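Local coordinates for periplasmic binding protein (Veillonella parvula, PDB 4N01) that probably captures a small solute, perhaps a metal chelate as in related proteins, in the periplasm and passes it to a membrane transporter, at residues E166-D171 against E226-N231. Sequence-based numbering, arbitrary orientation. Where two conformers were deposited one is given.
Sequences ETNFSD and EGYTTN
The backbones at N168 and Y228 stand well apart, 9.0 Å from the CA of N168 to the CA of Y228, and the two side chains bridge that interval in a small buried contact of 93 Å². Y228 does most of the reaching: its ring carbon CG lies anti to the backbone N (chi1 -168°), which extends the phenol from the first turn of helix 228-234 towards helix 165-178. Its OH ends 2.7 Å from the OD1 of N168. The ring atom Y228 CE1 lies 3.9 Å from N168 CB, the amide meeting the ring obliquely, and the amide and ring planes are inclined by 51°, so the groups are not stacked.

Both polar ends have further partners: Y228 OH bonds to T320 OG1, and the strongest polar partner of the N168 amide is G317. Helix 165-178 follows the five-stranded parallel sheet of one lobe, whereas helix 228-234 precedes edge strand 238-240 of the other, so the contact joins the two lobes of a periplasmic binding protein, near the long helix 182-203 on which F169 packs. In place of the tyrosine, a phenylalanine would probably leave T320 OG1 without this partner and take one close polar atom away from N168 OD1. Just before Y228 in sequence, G227 is the N-cap, with its O accepting N231 N at 2.9 Å; its positive phi (98°) would jam a side chain against the preceding carbonyl O.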
ATOM      1  N   GLU A 166      10.577  -1.483   6.317  1.00 13.59           N
ATOM      2  CA  GLU A 166      11.668  -2.432   6.029  1.00 15.19           C
ATOM      3  C   GLU A 166      11.152  -3.704   5.348  1.00 17.61           C
ATOM      4  O   GLU A 166      11.832  -4.272   4.498  1.00 15.05           O
ATOM      5  CB  GLU A 166      12.446  -2.799   7.306  1.00 19.33           C
ATOM      6  CG  GLU A 166      13.330  -1.681   7.852  1.00 25.61           C
ATOM      7  CD  GLU A 166      14.465  -1.301   6.902  1.00 31.40           C
ATOM      8  OE1 GLU A 166      14.942  -2.168   6.119  1.00 29.23           O
ATOM      9  OE2 GLU A 166      14.890  -0.124   6.931  1.00 36.14           O
ATOM     10  N   THR A 167       9.958  -4.158   5.728  1.00 15.01           N
ATOM     11  CA  THR A 167       9.348  -5.310   5.051  1.00 16.40           C
ATOM     12  C   THR A 167       9.122  -5.017   3.564  1.00 16.43           C
ATOM     13  O   THR A 167       9.381  -5.860   2.704  1.00 19.22           O
ATOM     14  CB  THR A 167       7.986  -5.661   5.678  1.00 16.76           C
ATOM     15  OG1 THR A 167       8.104  -5.636   7.105  1.00 16.72           O
ATOM     16  CG2 THR A 167       7.518  -7.049   5.202  1.00 16.67           C
ATOM     17  N   ASN A 168       8.624  -3.823   3.272  1.00 10.65           N
ATOM     18  CA  ASN A 168       8.409  -3.358   1.897  1.00 12.59           C
ATOM     19  C   ASN A 168       9.731  -3.293   1.125  1.00 17.01           C
ATOM     20  O   ASN A 168       9.790  -3.659  -0.057  1.00 16.23           O
ATOM     21  CB  ASN A 168       7.733  -1.973   1.960  1.00 17.55           C
ATOM     22  CG  ASN A 168       7.031  -1.561   0.656  1.00 26.10           C
ATOM     23  OD1 ASN A 168       6.031  -0.827   0.693  1.00 22.13           O
ATOM     24  ND2 ASN A 168       7.559  -1.990  -0.484  1.00 24.95           N
ATOM     25  N   PHE A 169      10.796  -2.840   1.786  1.00 13.30           N
ATOM     26  CA  PHE A 169      12.118  -2.799   1.149  1.00 11.45           C
ATOM     27  C   PHE A 169      12.574  -4.215   0.801  1.00 15.56           C
ATOM     28  O   PHE A 169      13.050  -4.459  -0.304  1.00 17.03           O
ATOM     29  CB  PHE A 169      13.157  -2.140   2.064  1.00 13.62           C
ATOM     30  CG  PHE A 169      13.013  -0.643   2.190  1.00 17.76           C
ATOM     31  CD1 PHE A 169      12.225   0.082   1.301  1.00 14.81           C
ATOM     32  CD2 PHE A 169      13.685   0.042   3.200  1.00 16.36           C
ATOM     33  CE1 PHE A 169      12.112   1.465   1.417  1.00 20.48           C
ATOM     34  CE2 PHE A 169      13.578   1.420   3.323  1.00 14.32           C
ATOM     35  CZ  PHE A 169      12.791   2.137   2.427  1.00 13.34           C
ATOM     36  N   SER A 170      12.417  -5.134   1.750  0.55 16.08           N
ATOM     37  CA  SER A 170      12.815  -6.521   1.537  0.55 13.16           C
ATOM     38  C   SER A 170      12.019  -7.153   0.401  0.55 16.39           C
ATOM     39  O   SER A 170      12.570  -7.898  -0.396  0.55 14.52           O
ATOM     40  CB  SER A 170      12.674  -7.347   2.818  0.55 14.95           C
ATOM     41  OG  SER A 170      13.573  -6.886   3.815  0.55 12.68           O
ATOM     42  N   ASP A 171      10.725  -6.843   0.332  1.00 15.24           N
ATOM     43  CA  ASP A 171       9.855  -7.344  -0.744  1.00 21.89           C
ATOM     44  C   ASP A 171      10.334  -6.860  -2.105  1.00 16.03           C
ATOM     45  O   ASP A 171      10.328  -7.620  -3.085  1.00 14.81           O
ATOM     46  CB  ASP A 171       8.408  -6.882  -0.564  1.00 18.57           C
ATOM     47  CG  ASP A 171       7.693  -7.581   0.581  1.00 22.76           C
ATOM     48  OD1 ASP A 171       8.071  -8.725   0.953  1.00 21.38           O
ATOM     49  OD2 ASP A 171       6.726  -6.978   1.102  1.00 23.95           O
ATOM     50  N   GLU A 226      -3.373  -1.572  13.343  1.00 14.81           N
ATOM     51  CA  GLU A 226      -1.995  -2.044  13.458  1.00 18.20           C
ATOM     52  C   GLU A 226      -1.413  -2.332  12.084  1.00 17.17           C
ATOM     53  O   GLU A 226      -2.137  -2.376  11.094  1.00 21.79           O
ATOM     54  CB  GLU A 226      -1.919  -3.313  14.332  1.00 16.80           C
ATOM     55  CG  GLU A 226      -2.464  -3.141  15.766  1.00 24.17           C
ATOM     56  CD  GLU A 226      -1.745  -2.078  16.597  1.00 21.90           C
ATOM     57  OE1 GLU A 226      -0.650  -1.614  16.196  1.00 24.90           O
ATOM     58  OE2 GLU A 226      -2.271  -1.702  17.676  1.00 19.95           O
ATOM     59  N   GLY A 227      -0.098  -2.512  12.016  1.00 16.98           N
ATOM     60  CA  GLY A 227       0.514  -2.916  10.767  1.00 15.35           C
ATOM     61  C   GLY A 227       1.105  -1.776   9.965  1.00 18.13           C
ATOM     62  O   GLY A 227       1.485  -0.736  10.506  1.00 12.54           O
ATOM     63  N   TYR A 228       1.157  -1.970   8.656  1.00 12.62           N
ATOM     64  CA  TYR A 228       1.949  -1.113   7.786  1.00 15.37           C
ATOM     65  C   TYR A 228       1.695   0.387   7.956  1.00 15.32           C
ATOM     66  O   TYR A 228       2.638   1.168   8.151  1.00 15.59           O
ATOM     67  CB  TYR A 228       1.749  -1.531   6.327  1.00 15.45           C
ATOM     68  CG  TYR A 228       2.735  -0.897   5.394  1.00 13.00           C
ATOM     69  CD1 TYR A 228       3.994  -1.452   5.214  1.00 13.51           C
ATOM     70  CD2 TYR A 228       2.411   0.259   4.696  1.00 17.61           C
ATOM     71  CE1 TYR A 228       4.908  -0.878   4.353  1.00 14.15           C
ATOM     72  CE2 TYR A 228       3.316   0.842   3.825  1.00 17.05           C
ATOM     73  CZ  TYR A 228       4.559   0.264   3.661  1.00 18.71           C
ATOM     74  OH  TYR A 228       5.467   0.839   2.806  1.00 19.52           O
ATOM     75  N   THR A 229       0.433   0.806   7.882  1.00 11.83           N
ATOM     76  CA  THR A 229       0.119   2.232   7.915  1.00 14.44           C
ATOM     77  C   THR A 229       0.596   2.851   9.229  1.00 13.60           C
ATOM     78  O   THR A 229       1.189   3.936   9.250  1.00 12.78           O
ATOM     79  CB  THR A 229      -1.393   2.478   7.757  1.00 11.43           C
ATOM     80  OG1 THR A 229      -1.822   2.017   6.465  1.00 16.39           O
ATOM     81  CG2 THR A 229      -1.710   3.969   7.892  1.00 13.12           C
ATOM     82  N   THR A 230       0.352   2.152  10.328  1.00 12.91           N
ATOM     83  CA  THR A 230       0.788   2.626  11.633  1.00 11.22           C
ATOM     84  C   THR A 230       2.305   2.713  11.702  1.00 19.83           C
ATOM     85  O   THR A 230       2.867   3.707  12.170  1.00 11.26           O
ATOM     86  CB  THR A 230       0.282   1.669  12.716  1.00 14.84           C
ATOM     87  OG1 THR A 230      -1.141   1.810  12.812  1.00 15.32           O
ATOM     88  CG2 THR A 230       0.923   1.983  14.062  1.00 13.10           C
ATOM     89  N   ASN A 231       2.976   1.671  11.226  1.00 13.42           N
ATOM     90  CA  ASN A 231       4.430   1.615  11.324  1.00 11.61           C
ATOM     91  C   ASN A 231       5.176   2.644  10.480  1.00 15.88           C
ATOM     92  O   ASN A 231       6.196   3.168  10.915  1.00 17.84           O
ATOM     93  CB  ASN A 231       4.918   0.203  11.025  1.00 11.83           C
ATOM     94  CG  ASN A 231       4.534  -0.755  12.112  1.00 19.09           C
ATOM     95  OD1 ASN A 231       4.448  -0.363  13.283  1.00 21.32           O
ATOM     96  ND2 ASN A 231       4.277  -2.008  11.751  1.00 17.74           N
TER